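Sesquisabinene B synthase 2 (Santalum album, PDB 6A2A) probably converts farnesyl diphosphate to sesquisabinene B, as a magnesium- or manganese-dependent terpene synthase of the Tpsb subfamily. Local coordinates at residues A[299-302]-A[303-307]; A[284-287]-A[288-292]. All blocks are in the same frame, centred on the assembly; numbering follows the deposited sequence.

Both contacts span a little over two helical turns in the metal-binding domain, on helices that follow each other in the chain: contact 2 on helix 281-292, contact 1 at the start of helix 299-321. Their centres are about 10 Å apart, and S285 OG probably hydrogen-bonds to A306 O while the ring of Y286 packs on A306. Both are largely buried, but contact 2 has its centre nearer that of the chain, about 8 Å against about 15 Å, and is marked by an aromatic-aliphatic pair. Contact 1 has more charge, with glutamates and an arginine sending their polar ends to neighbouring helices. E259 joins the two, taking R302 from one and Y286 from the other.

Contact 1 (A[299-302]-A[303-307]); sequences GEVR and EMEAK
E303 N donates to G299 O over 2.9 Å, a bond that belongs to the i to i+4 alpha-helical bonding of the first turns of helix 299-321, part of the all-helical class I terpene synthase domain. Three more such bonds follow, M304 N to E300 O, E305 N to V301 O and A306 N to R302 O. The E305 N to V301 O bond is the shortest of the four at 2.8 Å.

The close-packed part of the helix faces neighbouring helices. V301 and E305 lie one turn apart against helix 419-430, and CG1 of V301 comes within 4.3 Å of CG of E305. A bend at chi2 (-67°) turns the E305 carboxylate aside from a straight course, while its CG remains 3.3 Å from V301 O. M304, also buried, packs on I364 and W367 of helix 348-372. R302 carries its guanidinium away from the following turn; there NH2 forms a salt bridge with E259 and NH1 bonds to the carbonyls of L293 and E295, which ties the helix start to helix 239-270 and to the preceding loop. The charge of the buried guanidinium is probably compensated by E259.

The looser side belongs to E300 and E303. E303, partly exposed, runs beside G299, its CG 3.5 Å from G299 O, and its OE2 makes a salt bridge with R262. E300 is exposed, yet its OE2 is bonded to NE1 of W367, and its CB meets CE of M304 only at 4.4 Å. The backbone of E300 is approached more closely, for the M304 chain bends at chi3 (-86°) to bring the terminal CE back to 3.4 Å from E300 O.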
loop_
_atom_site.group_PDB
_atom_site.type_symbol
_atom_site.label_atom_id
_atom_site.label_comp_id
_atom_site.label_asym_id
_atom_site.label_seq_id
_atom_site.Cartn_x
_atom_site.Cartn_y
_atom_site.Cartn_z
ATOM N N GLY A 299 -9.309 11.085 -5.659
ATOM C CA GLY A 299 -9.107 9.733 -5.164
ATOM C C GLY A 299 -8.046 9.620 -4.073
ATOM O O GLY A 299 -8.261 8.993 -3.042
ATOM N N GLU A 300 -6.851 10.132 -4.320
ATOM C CA GLU A 300 -5.789 9.971 -3.328
ATOM C C GLU A 300 -6.150 10.624 -1.983
ATOM O O GLU A 300 -5.796 10.049 -0.917
ATOM C CB GLU A 300 -4.463 10.572 -3.806
ATOM C CG GLU A 300 -3.740 9.618 -4.734
ATOM C CD GLU A 300 -2.319 10.065 -5.002
ATOM O OE1 GLU A 300 -2.152 11.043 -5.757
ATOM O OE2 GLU A 300 -1.418 9.506 -4.364
ATOM N N VAL A 301 -6.703 11.816 -2.038
ATOM C CA VAL A 301 -7.099 12.535 -0.836
ATOM C C VAL A 301 -8.186 11.724 -0.132
ATOM O O VAL A 301 -8.148 11.546 1.104
ATOM C CB VAL A 301 -7.570 13.950 -1.169
ATOM C CG1 VAL A 301 -8.216 14.641 0.021
ATOM C CG2 VAL A 301 -6.411 14.773 -1.702
ATOM N N ARG A 302 -9.165 11.289 -0.887
ATOM C CA ARG A 302 -10.246 10.494 -0.304
ATOM C C ARG A 302 -9.717 9.225 0.367
ATOM O O ARG A 302 -10.181 8.872 1.478
ATOM C CB ARG A 302 -11.258 10.139 -1.406
ATOM C CG ARG A 302 -12.285 9.133 -0.972
ATOM C CD ARG A 302 -13.504 9.058 -1.892
ATOM N NE ARG A 302 -13.143 8.780 -3.305
ATOM C CZ ARG A 302 -13.016 9.737 -4.263
ATOM N NH1 ARG A 302 -13.363 11.010 -4.051
ATOM N NH2 ARG A 302 -12.548 9.380 -5.443
ATOM N N GLU A 303 -8.754 8.529 -0.251
ATOM C CA GLU A 303 -8.169 7.336 0.404
ATOM C C GLU A 303 -7.540 7.737 1.762
ATOM O O GLU A 303 -7.659 7.014 2.750
ATOM C CB GLU A 303 -7.181 6.643 -0.524
ATOM C CG GLU A 303 -7.867 5.835 -1.619
ATOM C CD GLU A 303 -6.913 5.166 -2.626
ATOM O OE1 GLU A 303 -5.944 4.535 -2.189
ATOM O OE2 GLU A 303 -7.169 5.249 -3.856
ATOM N N MET A 304 -6.801 8.854 1.801
ATOM C CA MET A 304 -6.103 9.208 2.984
ATOM C C MET A 304 -7.144 9.600 4.042
ATOM O O MET A 304 -6.980 9.253 5.254
ATOM C CB MET A 304 -5.059 10.295 2.736
ATOM C CG MET A 304 -3.786 9.752 2.064
ATOM S SD MET A 304 -2.564 11.029 1.807
ATOM C CE MET A 304 -3.110 11.698 0.230
ATOM N N GLU A 305 -8.216 10.284 3.652
ATOM C CA GLU A 305 -9.196 10.690 4.674
ATOM C C GLU A 305 -9.873 9.426 5.236
ATOM O O GLU A 305 -10.219 9.371 6.390
ATOM C CB GLU A 305 -10.263 11.632 4.086
ATOM C CG GLU A 305 -9.752 12.999 3.653
ATOM C CD GLU A 305 -9.277 13.879 4.783
ATOM O OE1 GLU A 305 -10.050 14.109 5.714
ATOM O OE2 GLU A 305 -8.133 14.340 4.724
ATOM N N ALA A 306 -10.125 8.446 4.371
ATOM C CA ALA A 306 -10.739 7.175 4.759
ATOM C C ALA A 306 -9.817 6.444 5.736
ATOM O O ALA A 306 -10.300 5.862 6.734
ATOM C CB ALA A 306 -11.046 6.341 3.522
ATOM N N LYS A 307 -8.512 6.481 5.523
ATOM C CA LYS A 307 -7.586 5.831 6.475
ATOM C C LYS A 307 -7.663 6.525 7.837
ATOM O O LYS A 307 -7.794 5.851 8.877
ATOM C CB LYS A 307 -6.144 5.884 5.988
ATOM C CG LYS A 307 -5.825 5.060 4.754
ATOM C CD LYS A 307 -4.348 5.129 4.435
ATOM C CE LYS A 307 -3.938 4.207 3.305
ATOM N NZ LYS A 307 -2.462 4.331 3.088
#

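Contact 2 (A[284-287]-A[288-292])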
loop_
_atom_site.group_PDB
_atom_site.type_symbol
_atom_site.label_atom_id
_atom_site.label_comp_id
_atom_site.label_asym_id
_atom_site.label_seq_id
_atom_site.Cartn_x
_atom_site.Cartn_y
_atom_site.Cartn_z
ATOM N N GLN A 284 -17.130 1.552 6.900
ATOM C CA GLN A 284 -17.925 2.666 7.301
ATOM C C GLN A 284 -17.185 3.992 7.100
ATOM O O GLN A 284 -17.767 4.939 6.669
ATOM C CB GLN A 284 -18.454 2.471 8.709
ATOM C CG GLN A 284 -19.419 1.304 8.671
ATOM C CD GLN A 284 -20.337 1.092 9.842
ATOM O OE1 GLN A 284 -21.430 0.643 9.648
ATOM N NE2 GLN A 284 -19.879 1.340 11.038
ATOM N N SER A 285 -15.890 4.007 7.360
ATOM C CA SER A 285 -15.131 5.224 7.152
ATOM C C SER A 285 -15.148 5.591 5.672
ATOM O O SER A 285 -15.327 6.699 5.312
ATOM C CB SER A 285 -13.685 5.088 7.603
ATOM O OG SER A 285 -12.953 6.208 7.246
ATOM N N TYR A 286 -14.939 4.603 4.839
ATOM C CA TYR A 286 -14.926 4.826 3.414
ATOM C C TYR A 286 -16.296 5.304 2.931
ATOM O O TYR A 286 -16.382 6.234 2.197
ATOM C CB TYR A 286 -14.411 3.617 2.619
ATOM C CG TYR A 286 -14.314 3.902 1.136
ATOM C CD1 TYR A 286 -13.379 4.757 0.634
ATOM C CD2 TYR A 286 -15.207 3.364 0.262
ATOM C CE1 TYR A 286 -13.320 5.049 -0.711
ATOM C CE2 TYR A 286 -15.159 3.647 -1.065
ATOM C CZ TYR A 286 -14.218 4.496 -1.561
ATOM O OH TYR A 286 -14.213 4.749 -2.895
ATOM N N MET A 287 -17.357 4.683 3.408
ATOM C CA MET A 287 -18.693 5.115 2.973
ATOM C C MET A 287 -18.944 6.576 3.364
ATOM O O MET A 287 -19.597 7.291 2.575
ATOM C CB MET A 287 -19.777 4.191 3.519
ATOM C CG MET A 287 -19.731 2.828 2.890
ATOM S SD MET A 287 -21.027 1.738 3.523
ATOM C CE MET A 287 -22.489 2.729 3.257
ATOM N N TYR A 288 -18.489 7.010 4.526
ATOM C CA TYR A 288 -18.634 8.373 4.942
ATOM C C TYR A 288 -17.748 9.251 4.070
ATOM O O TYR A 288 -18.162 10.330 3.665
ATOM C CB TYR A 288 -18.245 8.531 6.418
ATOM C CG TYR A 288 -18.686 9.840 7.033
ATOM C CD1 TYR A 288 -18.103 11.050 6.671
ATOM C CD2 TYR A 288 -19.624 9.868 8.042
ATOM C CE1 TYR A 288 -18.497 12.248 7.258
ATOM C CE2 TYR A 288 -19.997 11.049 8.666
ATOM C CZ TYR A 288 -19.468 12.253 8.236
ATOM O OH TYR A 288 -19.859 13.399 8.887
ATOM N N ALA A 289 -16.533 8.793 3.724
ATOM C CA ALA A 289 -15.636 9.617 2.942
ATOM C C ALA A 289 -16.302 9.939 1.590
ATOM O O ALA A 289 -16.172 11.066 1.090
ATOM C CB ALA A 289 -14.302 8.937 2.731
ATOM N N ILE A 290 -16.996 8.977 1.002
ATOM C CA ILE A 290 -17.704 9.228 -0.264
ATOM C C ILE A 290 -18.724 10.372 -0.110
ATOM O O ILE A 290 -18.965 11.116 -1.084
ATOM C CB ILE A 290 -18.354 7.947 -0.772
ATOM C CG1 ILE A 290 -17.291 6.979 -1.307
ATOM C CG2 ILE A 290 -19.421 8.245 -1.830
ATOM C CD1 ILE A 290 -17.859 5.589 -1.598
ATOM N N GLY A 291 -19.333 10.533 1.043
ATOM C CA GLY A 291 -20.165 11.691 1.323
ATOM C C GLY A 291 -19.358 12.982 1.410
ATOM O O GLY A 291 -19.808 14.039 0.959
ATOM N N MET A 292 -18.169 12.929 1.995
ATOM C CA MET A 292 -17.304 14.084 2.123
ATOM C C MET A 292 -16.787 14.523 0.751
ATOM O O MET A 292 -16.767 15.707 0.487
ATOM C CB MET A 292 -16.101 13.806 3.055
ATOM C CG MET A 292 -15.143 14.939 3.164
ATOM S SD MET A 292 -13.736 14.428 4.251
ATOM C CE MET A 292 -12.878 15.977 4.368
#
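Y286 and I290, one turn apart, form the side-chain pair of this contact. CG of Y286 is anti to the backbone N (chi1 -176°), which sends the phenol obliquely toward the next turn. There CG1 of I290 rests over one ring face in a CH-pi contact, 4.2 Å from the centroid of the Y286 ring and offset toward its rim. In I290, CG1 anti to the carbonyl carbon and an extended chi2 (170°) together bring the methyl CD1 to 3.4 Å from CE2 of Y286. The backbone joins the same two residues, I290 N to Y286 O at 3.1 Å. The hydroxyl of Y286 is hydrogen-bonded to OE1 of E259 on helix 239-270; an alanine at Y286 would probably leave that carboxylate oxygen without this mate and the I290 methyl without its aromatic cover. The ring of Y288 leads away from the preceding turn, and its hydroxyl bonds to S532 and to the carbonyl of V528. The side chain of Y288 lies about 7 Å from that of N460, which binds magnesium in this protein though no metal is bound in this chain, placing this stretch near the metal site of the class I terpene synthase fold.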